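Local structure of lipoprotein (Colwellia psychrerythraea, 3O0Y) at residues A[360-372]-A[431-443]. The protein is of unknown function but may be a zinc-dependent peptidase-like lipoprotein. Sequence-based numbering, arbitrary orientation.
Sequences LSDINGYITEVTA and GLKTLTYHEANPG
Water 1 ties Tyr366 and Glu369 to Tyr437. Water 1 donates to Glu369 OE1 at 2.6 Å. Water 1 also donates to Tyr366 O at 2.8 Å. From Tyr437 OH, water 1 accepts a bond of 2.7 Å. The contact is a helix-helix crossing at -58°, with the axes of the two segments 9.7 Å apart. The helix at 432-439 ends in His438 and Glu439. They begin a His-Glu-Ala-Asn-Pro-Gly-His-His run that continues through His444 and His445, consistent with a zincin-like site.

Tyr366 is the knob, set among Leu432, Lys433, Thr436 and Tyr437. Its CG stands anti to the carbonyl carbon (chi1 -61°), which sends the ring out toward Lys433. Lys433 CG lies over the middle of one face, 3.5 Å from the Tyr366 ring centroid, a CH-pi contact. Leu432 CG meets the ring edge in plane. Replacing Tyr366 with an alanine is likely to open a gap between the two helices and leave the Lys433 methylenes without their aromatic support. The extended Lys433 chain keeps over the ring as far as CE, near Tyr366 CE1, and NZ then forms a salt bridge with Asp490.

Thr436 turns OG1 back to Leu432 O (2.7 Å), and Tyr417 OH also bonds this hydroxyl. Thr436 CG2 packs on Ile367 CG1 at 3.6 Å. Further along, Val370 CB meets the Tyr437 ring obliquely. Val370 CG1 also lies 3.3 Å from the backbone Asn441 O.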
# COMPACT_ATOMS: atom_id res chain seq x y z
N LEU A 360 -9.68 18.05 10.94
CA LEU A 360 -9.31 16.94 11.82
C LEU A 360 -10.45 16.54 12.77
O LEU A 360 -10.67 15.35 12.99
CB LEU A 360 -8.05 17.26 12.60
CG LEU A 360 -6.73 17.24 11.76
CD1 LEU A 360 -5.61 17.97 12.56
CD2 LEU A 360 -6.33 15.88 11.38
N SER A 361 -11.21 17.53 13.25
CA SER A 361 -12.37 17.26 14.10
C SER A 361 -13.45 16.56 13.32
O SER A 361 -14.13 15.64 13.82
CB SER A 361 -12.96 18.54 14.73
OG SER A 361 -11.88 19.07 15.52
N ASP A 362 -13.65 17.02 12.10
CA ASP A 362 -14.64 16.35 11.23
C ASP A 362 -14.30 14.89 10.98
O ASP A 362 -15.18 13.97 11.12
CB ASP A 362 -14.79 17.06 9.87
CG ASP A 362 -15.55 18.41 9.96
OD1 ASP A 362 -16.21 18.74 11.02
OD2 ASP A 362 -15.52 19.14 8.92
N ILE A 363 -13.04 14.62 10.63
CA ILE A 363 -12.56 13.23 10.47
C ILE A 363 -12.81 12.37 11.69
O ILE A 363 -13.35 11.25 11.60
CB ILE A 363 -11.04 13.12 10.27
CG1 ILE A 363 -10.74 13.47 8.89
CG2 ILE A 363 -10.59 11.59 10.50
CD1 ILE A 363 -9.16 13.54 8.71
N ASN A 364 -12.43 12.88 12.85
CA ASN A 364 -12.61 12.14 14.06
C ASN A 364 -14.10 11.86 14.33
O ASN A 364 -14.46 10.77 14.74
CB ASN A 364 -11.84 12.78 15.25
CG ASN A 364 -10.29 12.52 15.15
OD1 ASN A 364 -9.94 11.40 15.23
ND2 ASN A 364 -9.44 13.50 14.63
N GLY A 365 -14.97 12.82 14.07
CA GLY A 365 -16.38 12.63 14.19
C GLY A 365 -16.92 11.57 13.21
O GLY A 365 -17.82 10.77 13.58
N TYR A 366 -16.40 11.57 12.00
CA TYR A 366 -16.85 10.58 11.03
C TYR A 366 -16.52 9.17 11.51
O TYR A 366 -17.33 8.23 11.30
CB TYR A 366 -16.29 10.80 9.63
CG TYR A 366 -16.63 12.10 8.94
CD1 TYR A 366 -17.84 12.75 9.17
CD2 TYR A 366 -15.71 12.69 8.08
CE1 TYR A 366 -18.11 13.96 8.55
CE2 TYR A 366 -15.98 13.89 7.43
CZ TYR A 366 -17.20 14.53 7.68
OH TYR A 366 -17.55 15.74 7.05
N ILE A 367 -15.30 8.98 12.02
CA ILE A 367 -14.85 7.63 12.52
C ILE A 367 -15.74 7.20 13.64
O ILE A 367 -16.24 6.06 13.62
CB ILE A 367 -13.38 7.64 12.94
CG1 ILE A 367 -12.54 7.96 11.76
CG2 ILE A 367 -12.99 6.25 13.58
CD1 ILE A 367 -11.07 8.15 12.10
N THR A 368 -16.01 8.08 14.61
CA THR A 368 -16.80 7.73 15.76
C THR A 368 -18.21 7.30 15.36
O THR A 368 -18.76 6.29 15.89
CB THR A 368 -16.84 8.93 16.77
OG1 THR A 368 -15.50 9.21 17.15
CG2 THR A 368 -17.73 8.63 17.98
N GLU A 369 -18.83 8.11 14.50
CA GLU A 369 -20.19 7.84 14.07
C GLU A 369 -20.29 6.51 13.32
O GLU A 369 -21.16 5.72 13.59
CB GLU A 369 -20.70 9.00 13.23
CG GLU A 369 -22.07 8.76 12.61
CD GLU A 369 -22.40 9.91 11.58
OE1 GLU A 369 -21.52 10.31 10.70
OE2 GLU A 369 -23.50 10.46 11.73
N VAL A 370 -19.45 6.29 12.31
CA VAL A 370 -19.60 5.09 11.49
C VAL A 370 -19.30 3.83 12.31
O VAL A 370 -19.90 2.82 12.10
CB VAL A 370 -18.75 5.13 10.20
CG1 VAL A 370 -17.17 5.05 10.47
CG2 VAL A 370 -19.27 4.04 9.22
N THR A 371 -18.34 3.91 13.24
CA THR A 371 -17.94 2.73 13.98
C THR A 371 -19.05 2.27 14.86
O THR A 371 -19.33 1.08 14.97
CB THR A 371 -16.68 3.05 14.82
OG1 THR A 371 -15.64 3.47 13.95
CG2 THR A 371 -16.21 1.81 15.65
N ALA A 372 -19.80 3.24 15.37
CA ALA A 372 -21.00 2.94 16.17
C ALA A 372 -22.14 2.41 15.34
O ALA A 372 -22.78 1.41 15.69
CB ALA A 372 -21.46 4.22 16.91
N GLY A 431 -15.31 15.23 -0.16
CA GLY A 431 -14.50 14.03 -0.36
C GLY A 431 -13.95 13.37 0.89
O GLY A 431 -13.37 12.26 0.82
N LEU A 432 -14.14 14.01 2.03
CA LEU A 432 -13.51 13.53 3.25
C LEU A 432 -14.17 12.31 3.89
O LEU A 432 -13.46 11.52 4.50
CB LEU A 432 -13.38 14.68 4.22
CG LEU A 432 -12.59 14.47 5.50
CD1 LEU A 432 -11.13 14.08 5.18
CD2 LEU A 432 -12.60 15.83 6.39
N LYS A 433 -15.49 12.20 3.86
CA LYS A 433 -16.13 11.03 4.43
C LYS A 433 -15.63 9.78 3.72
O LYS A 433 -15.14 8.83 4.38
CB LYS A 433 -17.67 11.11 4.33
CG LYS A 433 -18.34 11.87 5.41
CD LYS A 433 -19.91 11.77 5.20
CE LYS A 433 -20.69 12.49 6.20
NZ LYS A 433 -22.15 12.55 5.89
N THR A 434 -15.64 9.77 2.37
CA THR A 434 -15.30 8.52 1.69
C THR A 434 -13.86 8.13 1.97
O THR A 434 -13.53 6.94 2.15
CB THR A 434 -15.67 8.54 0.21
OG1 THR A 434 -15.85 7.16 -0.21
CG2 THR A 434 -14.64 9.32 -0.65
N LEU A 435 -12.98 9.13 2.02
CA LEU A 435 -11.55 8.87 2.31
C LEU A 435 -11.43 8.27 3.70
O LEU A 435 -10.65 7.33 3.94
CB LEU A 435 -10.75 10.12 2.19
CG LEU A 435 -9.26 9.99 2.48
CD1 LEU A 435 -8.66 9.03 1.38
CD2 LEU A 435 -8.60 11.36 2.48
N THR A 436 -12.21 8.81 4.62
CA THR A 436 -12.14 8.40 6.01
C THR A 436 -12.68 6.97 6.22
O THR A 436 -12.12 6.16 7.02
CB THR A 436 -12.84 9.42 6.90
OG1 THR A 436 -12.18 10.70 6.79
CG2 THR A 436 -12.96 8.94 8.33
N TYR A 437 -13.73 6.62 5.46
CA TYR A 437 -14.19 5.25 5.48
C TYR A 437 -13.25 4.29 4.87
O TYR A 437 -13.07 3.15 5.36
CB TYR A 437 -15.61 5.15 4.89
CG TYR A 437 -16.64 6.08 5.49
CD1 TYR A 437 -16.67 6.41 6.85
CD2 TYR A 437 -17.60 6.70 4.69
CE1 TYR A 437 -17.56 7.27 7.35
CE2 TYR A 437 -18.53 7.51 5.21
CZ TYR A 437 -18.52 7.83 6.53
OH TYR A 437 -19.44 8.76 7.05
N HIS A 438 -12.58 4.70 3.79
CA HIS A 438 -11.61 3.91 3.12
C HIS A 438 -10.39 3.61 3.97
O HIS A 438 -9.98 2.42 4.06
CB HIS A 438 -11.17 4.70 1.92
CG HIS A 438 -10.17 4.00 1.06
ND1 HIS A 438 -8.83 3.98 1.31
CD2 HIS A 438 -10.35 3.17 -0.00
CE1 HIS A 438 -8.19 3.38 0.33
NE2 HIS A 438 -9.09 2.78 -0.44
N GLU A 439 -9.89 4.62 4.67
CA GLU A 439 -8.62 4.48 5.40
C GLU A 439 -8.80 3.84 6.75
O GLU A 439 -7.93 3.10 7.26
CB GLU A 439 -7.90 5.81 5.51
CG GLU A 439 -7.45 6.49 4.17
CD GLU A 439 -6.48 5.74 3.34
OE1 GLU A 439 -6.03 4.67 3.72
OE2 GLU A 439 -6.19 6.27 2.25
N ALA A 440 -9.88 4.21 7.40
CA ALA A 440 -10.12 3.78 8.77
C ALA A 440 -11.19 2.71 8.83
O ALA A 440 -10.85 1.55 8.50
CB ALA A 440 -10.33 4.96 9.70
N ASN A 441 -12.38 2.98 9.34
CA ASN A 441 -13.45 2.05 9.46
C ASN A 441 -14.63 2.39 8.53
O ASN A 441 -15.02 3.56 8.45
CB ASN A 441 -13.98 2.10 10.88
CG ASN A 441 -12.89 1.70 11.91
OD1 ASN A 441 -11.92 0.95 11.56
ND2 ASN A 441 -13.07 2.11 13.13
N PRO A 442 -15.18 1.39 7.86
CA PRO A 442 -14.97 -0.05 7.87
C PRO A 442 -13.91 -0.53 6.86
O PRO A 442 -13.79 -1.75 6.67
CB PRO A 442 -16.34 -0.59 7.39
CG PRO A 442 -17.00 0.54 6.84
CD PRO A 442 -16.33 1.79 7.02
N GLY A 443 -13.05 0.38 6.41
CA GLY A 443 -12.00 0.05 5.44
C GLY A 443 -10.68 -0.55 5.96
O GLY A 443 -10.69 -1.53 6.69
O HOH W 1 -19.49 8.95 9.74
O HOH W 2 -22.93 10.68 8.41